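Local structure of purine nucleosidase, (IunH-1) (Sulfolobus solfataricus, 3T8J) at residues Gly149-Ile154 against Ala289-Glu294; Val259-Thr264 against Gly270-Asp275. The protein belongs to the nucleosidase clan, with a mainly parallel beta sheet, flanking helices and a bound sodium ion, and assembles from four chains. One frame throughout, in Å; residues are numbered along the deposited sequence.

Contact 1: residues Gly149-Ile154 against Ala289-Glu294; sequences GAVFGI and AEIVYE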
ATOM      1  N   GLY A 149     -15.656 -12.626   7.268  1.00 20.47           N
ATOM      2  CA  GLY A 149     -14.903 -12.889   6.076  1.00 20.29           C
ATOM      3  C   GLY A 149     -15.704 -13.259   4.849  1.00 20.78           C
ATOM      4  O   GLY A 149     -16.923 -13.514   4.905  1.00 21.71           O
ATOM      5  N   ALA A 150     -14.987 -13.285   3.737  1.00 20.58           N
ATOM      6  CA  ALA A 150     -15.495 -13.737   2.445  1.00 21.46           C
ATOM      7  C   ALA A 150     -14.353 -14.500   1.783  1.00 22.96           C
ATOM      8  O   ALA A 150     -13.366 -13.928   1.317  1.00 23.47           O
ATOM      9  CB  ALA A 150     -15.987 -12.548   1.599  1.00 20.92           C
ATOM     10  N   VAL A 151     -14.470 -15.816   1.809  1.00 23.68           N
ATOM     11  CA  VAL A 151     -13.345 -16.681   1.425  1.00 25.56           C
ATOM     12  C   VAL A 151     -13.319 -16.964  -0.059  1.00 26.40           C
ATOM     13  O   VAL A 151     -12.383 -17.615  -0.550  1.00 29.37           O
ATOM     14  CB  VAL A 151     -13.316 -17.959   2.270  1.00 25.33           C
ATOM     15  CG1 VAL A 151     -13.165 -17.582   3.758  1.00 26.48           C
ATOM     16  CG2 VAL A 151     -14.576 -18.789   2.047  1.00 27.50           C
ATOM     17  N   PHE A 152     -14.337 -16.503  -0.796  1.00 26.72           N
ATOM     18  CA  PHE A 152     -14.301 -16.502  -2.256  1.00 28.06           C
ATOM     19  C   PHE A 152     -14.385 -15.056  -2.781  1.00 27.02           C
ATOM     20  O   PHE A 152     -14.686 -14.809  -3.944  1.00 29.10           O
ATOM     21  CB  PHE A 152     -15.460 -17.337  -2.785  1.00 27.98           C
ATOM     22  CG  PHE A 152     -15.419 -18.771  -2.357  1.00 31.20           C
ATOM     23  CD1 PHE A 152     -14.486 -19.637  -2.902  1.00 33.94           C
ATOM     24  CD2 PHE A 152     -16.311 -19.261  -1.412  1.00 32.20           C
ATOM     25  CE1 PHE A 152     -14.441 -20.968  -2.487  1.00 34.64           C
ATOM     26  CE2 PHE A 152     -16.270 -20.582  -1.006  1.00 33.48           C
ATOM     27  CZ  PHE A 152     -15.352 -21.423  -1.534  1.00 33.72           C
ATOM     28  N   GLY A 153     -14.090 -14.096  -1.912  1.00 26.60           N
ATOM     29  CA  GLY A 153     -14.166 -12.689  -2.289  1.00 26.37           C
ATOM     30  C   GLY A 153     -15.542 -12.197  -2.719  1.00 26.45           C
ATOM     31  O   GLY A 153     -15.609 -11.276  -3.527  1.00 27.83           O
ATOM     32  N   ILE A 154     -16.624 -12.820  -2.234  1.00 25.56           N
ATOM     33  CA  ILE A 154     -17.994 -12.378  -2.513  1.00 24.98           C
ATOM     34  C   ILE A 154     -18.441 -11.661  -1.241  1.00 23.33           C
ATOM     35  O   ILE A 154     -18.954 -12.285  -0.301  1.00 24.19           O
ATOM     36  CB  ILE A 154     -18.956 -13.536  -2.868  1.00 26.41           C
ATOM     37  CG1 ILE A 154     -18.468 -14.303  -4.103  1.00 29.10           C
ATOM     38  CG2 ILE A 154     -20.378 -12.986  -3.058  1.00 26.99           C
ATOM     39  CD1 ILE A 154     -18.186 -13.466  -5.309  1.00 33.10           C
ATOM     40  N   ALA A 289      -6.918 -20.817  11.430  1.00 23.92           N
ATOM     41  CA  ALA A 289      -8.381 -20.832  11.568  1.00 23.80           C
ATOM     42  C   ALA A 289      -8.983 -22.046  10.925  1.00 24.72           C
ATOM     43  O   ALA A 289      -8.516 -22.493   9.880  1.00 26.81           O
ATOM     44  CB  ALA A 289      -9.005 -19.568  10.961  1.00 22.76           C
ATOM     45  N   GLU A 290     -10.021 -22.583  11.550  1.00 23.72           N
ATOM     46  CA  GLU A 290     -10.821 -23.630  10.961  1.00 24.80           C
ATOM     47  C   GLU A 290     -11.991 -22.943  10.297  1.00 24.46           C
ATOM     48  O   GLU A 290     -12.756 -22.262  10.979  1.00 24.95           O
ATOM     49  CB  GLU A 290     -11.320 -24.590  12.010  1.00 26.74           C
ATOM     50  CG  GLU A 290     -12.108 -25.729  11.469  1.00 30.14           C
ATOM     51  CD  GLU A 290     -12.577 -26.644  12.588  1.00 36.23           C
ATOM     52  OE1 GLU A 290     -13.322 -26.156  13.488  1.00 36.56           O
ATOM     53  OE2 GLU A 290     -12.196 -27.823  12.552  1.00 38.56           O
ATOM     54  N   ILE A 291     -12.128 -23.129   9.002  1.00 23.34           N
ATOM     55  CA  ILE A 291     -13.156 -22.427   8.230  1.00 22.62           C
ATOM     56  C   ILE A 291     -14.290 -23.392   7.874  1.00 23.77           C
ATOM     57  O   ILE A 291     -14.056 -24.500   7.401  1.00 24.97           O
ATOM     58  CB  ILE A 291     -12.557 -21.811   6.939  1.00 22.45           C
ATOM     59  CG1 ILE A 291     -11.338 -20.944   7.277  1.00 23.13           C
ATOM     60  CG2 ILE A 291     -13.654 -21.083   6.128  1.00 22.82           C
ATOM     61  CD1 ILE A 291     -10.660 -20.265   6.027  1.00 25.76           C
ATOM     62  N   VAL A 292     -15.539 -22.959   8.096  1.00 23.16           N
ATOM     63  CA  VAL A 292     -16.716 -23.739   7.719  1.00 25.00           C
ATOM     64  C   VAL A 292     -17.095 -23.413   6.277  1.00 25.81           C
ATOM     65  O   VAL A 292     -17.315 -22.245   5.937  1.00 25.23           O
ATOM     66  CB  VAL A 292     -17.902 -23.442   8.660  1.00 24.71           C
ATOM     67  CG1 VAL A 292     -19.189 -24.130   8.173  1.00 26.31           C
ATOM     68  CG2 VAL A 292     -17.540 -23.856  10.105  1.00 26.11           C
ATOM     69  N   TYR A 293     -17.152 -24.434   5.425  1.00 26.93           N
ATOM     70  CA  TYR A 293     -17.451 -24.257   4.003  1.00 28.03           C
ATOM     71  C   TYR A 293     -18.847 -24.739   3.602  1.00 29.85           C
ATOM     72  O   TYR A 293     -19.341 -24.339   2.548  1.00 31.28           O
ATOM     73  CB  TYR A 293     -16.374 -24.948   3.138  1.00 28.57           C
ATOM     74  CG  TYR A 293     -15.094 -24.141   2.991  1.00 28.33           C
ATOM     75  CD1 TYR A 293     -14.003 -24.299   3.853  1.00 30.07           C
ATOM     76  CD2 TYR A 293     -14.978 -23.183   1.991  1.00 28.08           C
ATOM     77  CE1 TYR A 293     -12.832 -23.530   3.682  1.00 29.32           C
ATOM     78  CE2 TYR A 293     -13.816 -22.419   1.824  1.00 28.15           C
ATOM     79  CZ  TYR A 293     -12.752 -22.585   2.691  1.00 30.16           C
ATOM     80  OH  TYR A 293     -11.611 -21.797   2.501  1.00 32.03           O
ATOM     81  N   GLU A 294     -19.479 -25.592   4.414  1.00 30.26           N
ATOM     82  CA  GLU A 294     -20.829 -26.107   4.147  1.00 32.15           C
ATOM     83  C   GLU A 294     -21.575 -26.387   5.466  1.00 32.37           C
ATOM     84  O   GLU A 294     -20.937 -26.684   6.492  1.00 31.31           O
ATOM     85  CB  GLU A 294     -20.770 -27.409   3.312  1.00 34.93           C
ATOM     86  CG  GLU A 294     -20.061 -27.316   1.947  1.00 37.96           C
ATOM     87  CD  GLU A 294     -19.990 -28.660   1.213  1.00 45.69           C
ATOM     88  OE1 GLU A 294     -20.888 -29.517   1.392  1.00 49.43           O
ATOM     89  OE2 GLU A 294     -19.017 -28.850   0.451  1.00 48.75           O
TER
HETATM   90  O   HOH W   1     -11.255 -20.189   0.233  1.00 25.57           O

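Contact 2: residues Val259-Thr264 against Gly270-Asp275; sequences VVIDNT and GMTLVD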
ATOM      1  N   VAL A 259      -5.213 -17.757   7.185  1.00 20.75           N
ATOM      2  CA  VAL A 259      -6.003 -16.555   6.801  1.00 19.90           C
ATOM      3  C   VAL A 259      -5.183 -15.299   7.089  1.00 19.35           C
ATOM      4  O   VAL A 259      -4.706 -15.111   8.218  1.00 21.07           O
ATOM      5  CB  VAL A 259      -7.298 -16.475   7.592  1.00 19.42           C
ATOM      6  CG1 VAL A 259      -8.095 -15.208   7.156  1.00 20.45           C
ATOM      7  CG2 VAL A 259      -8.158 -17.743   7.407  1.00 22.13           C
ATOM      8  N   VAL A 260      -5.030 -14.439   6.064  1.00 18.79           N
ATOM      9  CA  VAL A 260      -4.388 -13.143   6.201  1.00 18.57           C
ATOM     10  C   VAL A 260      -5.485 -12.074   6.093  1.00 17.64           C
ATOM     11  O   VAL A 260      -6.340 -12.217   5.223  1.00 19.74           O
ATOM     12  CB  VAL A 260      -3.366 -12.897   5.121  1.00 19.81           C
ATOM     13  CG1 VAL A 260      -2.772 -11.491   5.235  1.00 21.30           C
ATOM     14  CG2 VAL A 260      -2.207 -13.933   5.259  1.00 22.17           C
ATOM     15  N   ILE A 261      -5.460 -11.111   7.018  1.00 17.82           N
ATOM     16  CA  ILE A 261      -6.423  -9.982   6.978  1.00 17.52           C
ATOM     17  C   ILE A 261      -5.757  -8.810   6.286  1.00 18.84           C
ATOM     18  O   ILE A 261      -4.676  -8.355   6.681  1.00 19.27           O
ATOM     19  CB  ILE A 261      -6.803  -9.563   8.389  1.00 17.48           C
ATOM     20  CG1 ILE A 261      -7.298 -10.731   9.239  1.00 18.79           C
ATOM     21  CG2 ILE A 261      -7.843  -8.406   8.329  1.00 18.38           C
ATOM     22  CD1 ILE A 261      -8.548 -11.440   8.685  1.00 19.08           C
ATOM     23  N   ASP A 262      -6.423  -8.264   5.272  1.00 18.10           N
ATOM     24  CA  ASP A 262      -5.963  -7.017   4.631  1.00 18.87           C
ATOM     25  C   ASP A 262      -6.403  -5.818   5.496  1.00 18.98           C
ATOM     26  O   ASP A 262      -7.614  -5.585   5.670  1.00 18.27           O
ATOM     27  CB  ASP A 262      -6.513  -6.892   3.217  1.00 18.91           C
ATOM     28  CG  ASP A 262      -6.017  -5.639   2.500  1.00 20.66           C
ATOM     29  OD1 ASP A 262      -6.106  -4.523   3.070  1.00 21.77           O
ATOM     30  OD2 ASP A 262      -5.555  -5.763   1.337  1.00 22.59           O
ATOM     31  N   ASN A 263      -5.435  -5.157   6.144  1.00 18.61           N
ATOM     32  CA  ASN A 263      -5.707  -3.998   7.004  1.00 19.11           C
ATOM     33  C   ASN A 263      -5.194  -2.695   6.399  1.00 19.70           C
ATOM     34  O   ASN A 263      -4.851  -1.751   7.117  1.00 20.79           O
ATOM     35  CB  ASN A 263      -5.174  -4.209   8.431  1.00 18.91           C
ATOM     36  CG  ASN A 263      -3.656  -4.190   8.497  1.00 20.89           C
ATOM     37  OD1 ASN A 263      -2.971  -4.668   7.562  1.00 23.35           O
ATOM     38  ND2 ASN A 263      -3.110  -3.671   9.603  1.00 21.02           N
ATOM     39  N   THR A 264      -5.128  -2.655   5.068  1.00 20.83           N
ATOM     40  CA  THR A 264      -4.818  -1.418   4.377  1.00 21.86           C
ATOM     41  C   THR A 264      -6.067  -0.541   4.275  1.00 22.96           C
ATOM     42  O   THR A 264      -7.174  -0.980   4.568  1.00 21.80           O
ATOM     43  CB  THR A 264      -4.277  -1.660   2.933  1.00 22.01           C
ATOM     44  OG1 THR A 264      -5.358  -2.068   2.069  1.00 22.38           O
ATOM     45  CG2 THR A 264      -3.135  -2.699   2.936  1.00 23.28           C
ATOM     46  N   GLY A 270     -10.106  -5.105   4.373  1.00 16.99           N
ATOM     47  CA  GLY A 270     -11.037  -6.030   4.993  1.00 16.07           C
ATOM     48  C   GLY A 270     -11.156  -7.402   4.389  1.00 15.84           C
ATOM     49  O   GLY A 270     -11.875  -8.240   4.939  1.00 16.84           O
ATOM     50  N   MET A 271     -10.429  -7.667   3.303  1.00 16.17           N
ATOM     51  CA  MET A 271     -10.434  -9.007   2.723  1.00 16.93           C
ATOM     52  C   MET A 271      -9.798 -10.030   3.650  1.00 17.09           C
ATOM     53  O   MET A 271      -8.867  -9.726   4.410  1.00 17.57           O
ATOM     54  CB  MET A 271      -9.708  -9.061   1.374  1.00 17.13           C
ATOM     55  CG  MET A 271     -10.441  -8.332   0.243  1.00 17.86           C
ATOM     56  SD  MET A 271      -9.777  -8.636  -1.392  1.00 21.09           S
ATOM     57  CE  MET A 271     -10.397 -10.243  -1.666  1.00 22.58           C
ATOM     58  N   THR A 272     -10.391 -11.210   3.633  1.00 17.35           N
ATOM     59  CA  THR A 272      -9.796 -12.425   4.256  1.00 17.13           C
ATOM     60  C   THR A 272      -9.184 -13.267   3.130  1.00 18.09           C
ATOM     61  O   THR A 272      -9.901 -13.869   2.311  1.00 19.31           O
ATOM     62  CB  THR A 272     -10.860 -13.230   5.013  1.00 17.91           C
ATOM     63  OG1 THR A 272     -11.964 -13.502   4.136  1.00 18.72           O
ATOM     64  CG2 THR A 272     -11.369 -12.477   6.253  1.00 19.38           C
ATOM     65  N   LEU A 273      -7.847 -13.290   3.089  1.00 18.84           N
ATOM     66  CA  LEU A 273      -7.067 -13.951   2.026  1.00 19.18           C
ATOM     67  C   LEU A 273      -6.622 -15.319   2.558  1.00 20.09           C
ATOM     68  O   LEU A 273      -5.889 -15.366   3.527  1.00 21.72           O
ATOM     69  CB  LEU A 273      -5.866 -13.082   1.676  1.00 19.77           C
ATOM     70  CG  LEU A 273      -6.272 -11.619   1.348  1.00 20.50           C
ATOM     71  CD1 LEU A 273      -5.088 -10.681   1.468  1.00 26.53           C
ATOM     72  CD2 LEU A 273      -7.033 -11.492   0.011  1.00 20.46           C
ATOM     73  N   VAL A 274      -7.082 -16.373   1.891  1.00 20.39           N
ATOM     74  CA  VAL A 274      -6.959 -17.735   2.448  1.00 22.10           C
ATOM     75  C   VAL A 274      -5.973 -18.601   1.646  1.00 21.76           C
ATOM     76  O   VAL A 274      -6.171 -18.848   0.450  1.00 22.46           O
ATOM     77  CB  VAL A 274      -8.315 -18.414   2.507  1.00 23.11           C
ATOM     78  CG1 VAL A 274      -8.187 -19.818   3.093  1.00 25.12           C
ATOM     79  CG2 VAL A 274      -9.316 -17.585   3.363  1.00 24.53           C
ATOM     80  N   ASP A 275      -4.894 -19.033   2.311  1.00 22.25           N
ATOM     81  CA  ASP A 275      -3.932 -19.981   1.754  1.00 22.83           C
ATOM     82  C   ASP A 275      -4.460 -21.384   2.030  1.00 24.02           C
ATOM     83  O   ASP A 275      -4.632 -21.770   3.199  1.00 23.74           O
ATOM     84  CB  ASP A 275      -2.557 -19.726   2.379  1.00 24.12           C
ATOM     85  CG  ASP A 275      -1.422 -20.499   1.695  1.00 25.12           C
ATOM     86  OD1 ASP A 275      -1.700 -21.411   0.898  1.00 27.51           O
ATOM     87  OD2 ASP A 275      -0.249 -20.085   1.899  1.00 28.92           O
TER

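Contact 1: residues Gly149-Ile154 against Ala289-Glu294
Y293 reaches out from its strand and presents one corner of its ring to two neighbouring loop residues, V151 and F152. Methyl CG2 of V151 comes to 3.7 Å from Y293 CE2, approaching obliquely to the ring. From the other residue, F152 CZ sits at the tyrosine edge, close to the ring plane, 3.8 Å from Y293 CE2. The two rings meet obliquely, their planes turned 68° apart and their centroids 6.0 Å from each other. The second methyl of V151, CG1, lies 4.3 Å from I291 CG2. With CG1 anti to the carbonyl carbon (chi1 -60°), one valine serves both I291 and Y293. Polar linkage is indirect: a water in the plane of the tyrosine ring donates to V151 O at 2.9 Å and is hydrogen-bonded to Y293 OH at 2.8 Å.

Further out, the loop bends through a type I turn from A150 to G153, and the carboxylate of D188 receives the backbone N-H groups of V151, F152 and I154. V274 and P186 close round V151 and I291, while F152 packs on F152 of the second subunit. The contact thus lays the loop that follows strand 141-147 against strand 289-295, which runs parallel to strand 182-185 and antiparallel to strand 251-261, in the mixed-sheet alpha/beta fold of the nucleosidase clan.

Contact 2: residues Val259-Thr264 against Gly270-Asp275
V259 and T272 lie side by side on one face of a beta hairpin and point the same way, with V259 CG1 4.0 Å from T272 CB. I261 joins them there: its CG1 is anti to the carbonyl carbon (chi1 -53°), and the chain bends again at chi2 -60° to bring CD1 within 3.9 Å of T272 CG2. V274 continues this face, its CG2 4.2 Å from CG2 of V259, its non-hydrogen-bonded partner. In T272, chi1 of 53° sets OG1 between the backbone N and the carbonyl carbon, which puts CG2 anti to the carbonyl carbon and beside I261, while OG1 accepts from the backbone N of A150. V260 and L273 occupy the other face as a hydrogen-bonded pair, joined by two nearly straight N-H...O bonds of 2.8 Å between V260 N and L273 O and between L273 N and V260 O. Beyond the regular strands, D262 N still bonds to M271 O, and G270 N to D262 O. The D262 carboxylate bonds within the turn region: OD1 accepts T264 N in an Asx turn and T264 OG1 through its syn lone pair, while OD2 bonds to T268 OG1. L273 and V260 both pack against W283, and M271 meets M271 of the second subunit. Strand 272-275 is outermost in the chain's sheet; helix 169-177 touches V260 and I261, and strand 289-295 receives V259 and V274.

How the contacts relate
The centres of contacts 1 and 2 lie about 11 Å apart, on the same side of the chain's centre. Along the sequence 149-154 comes first, then the hairpin of contact 2, and finally 289-294, so the whole hairpin falls between the two halves of contact 1. Strands 289-295, 251-261 and 272-275 are consecutive at the antiparallel edge of the sheet, and I291 CD1 packs against both V259 CG2 (3.8 Å) and V274 CG1 (3.9 Å). The loop is tied in as well, G149 CA lying 3.6 Å from T272 CG2. Both contacts also reach the second subunit, which places this edge of the fold at a subunit interface.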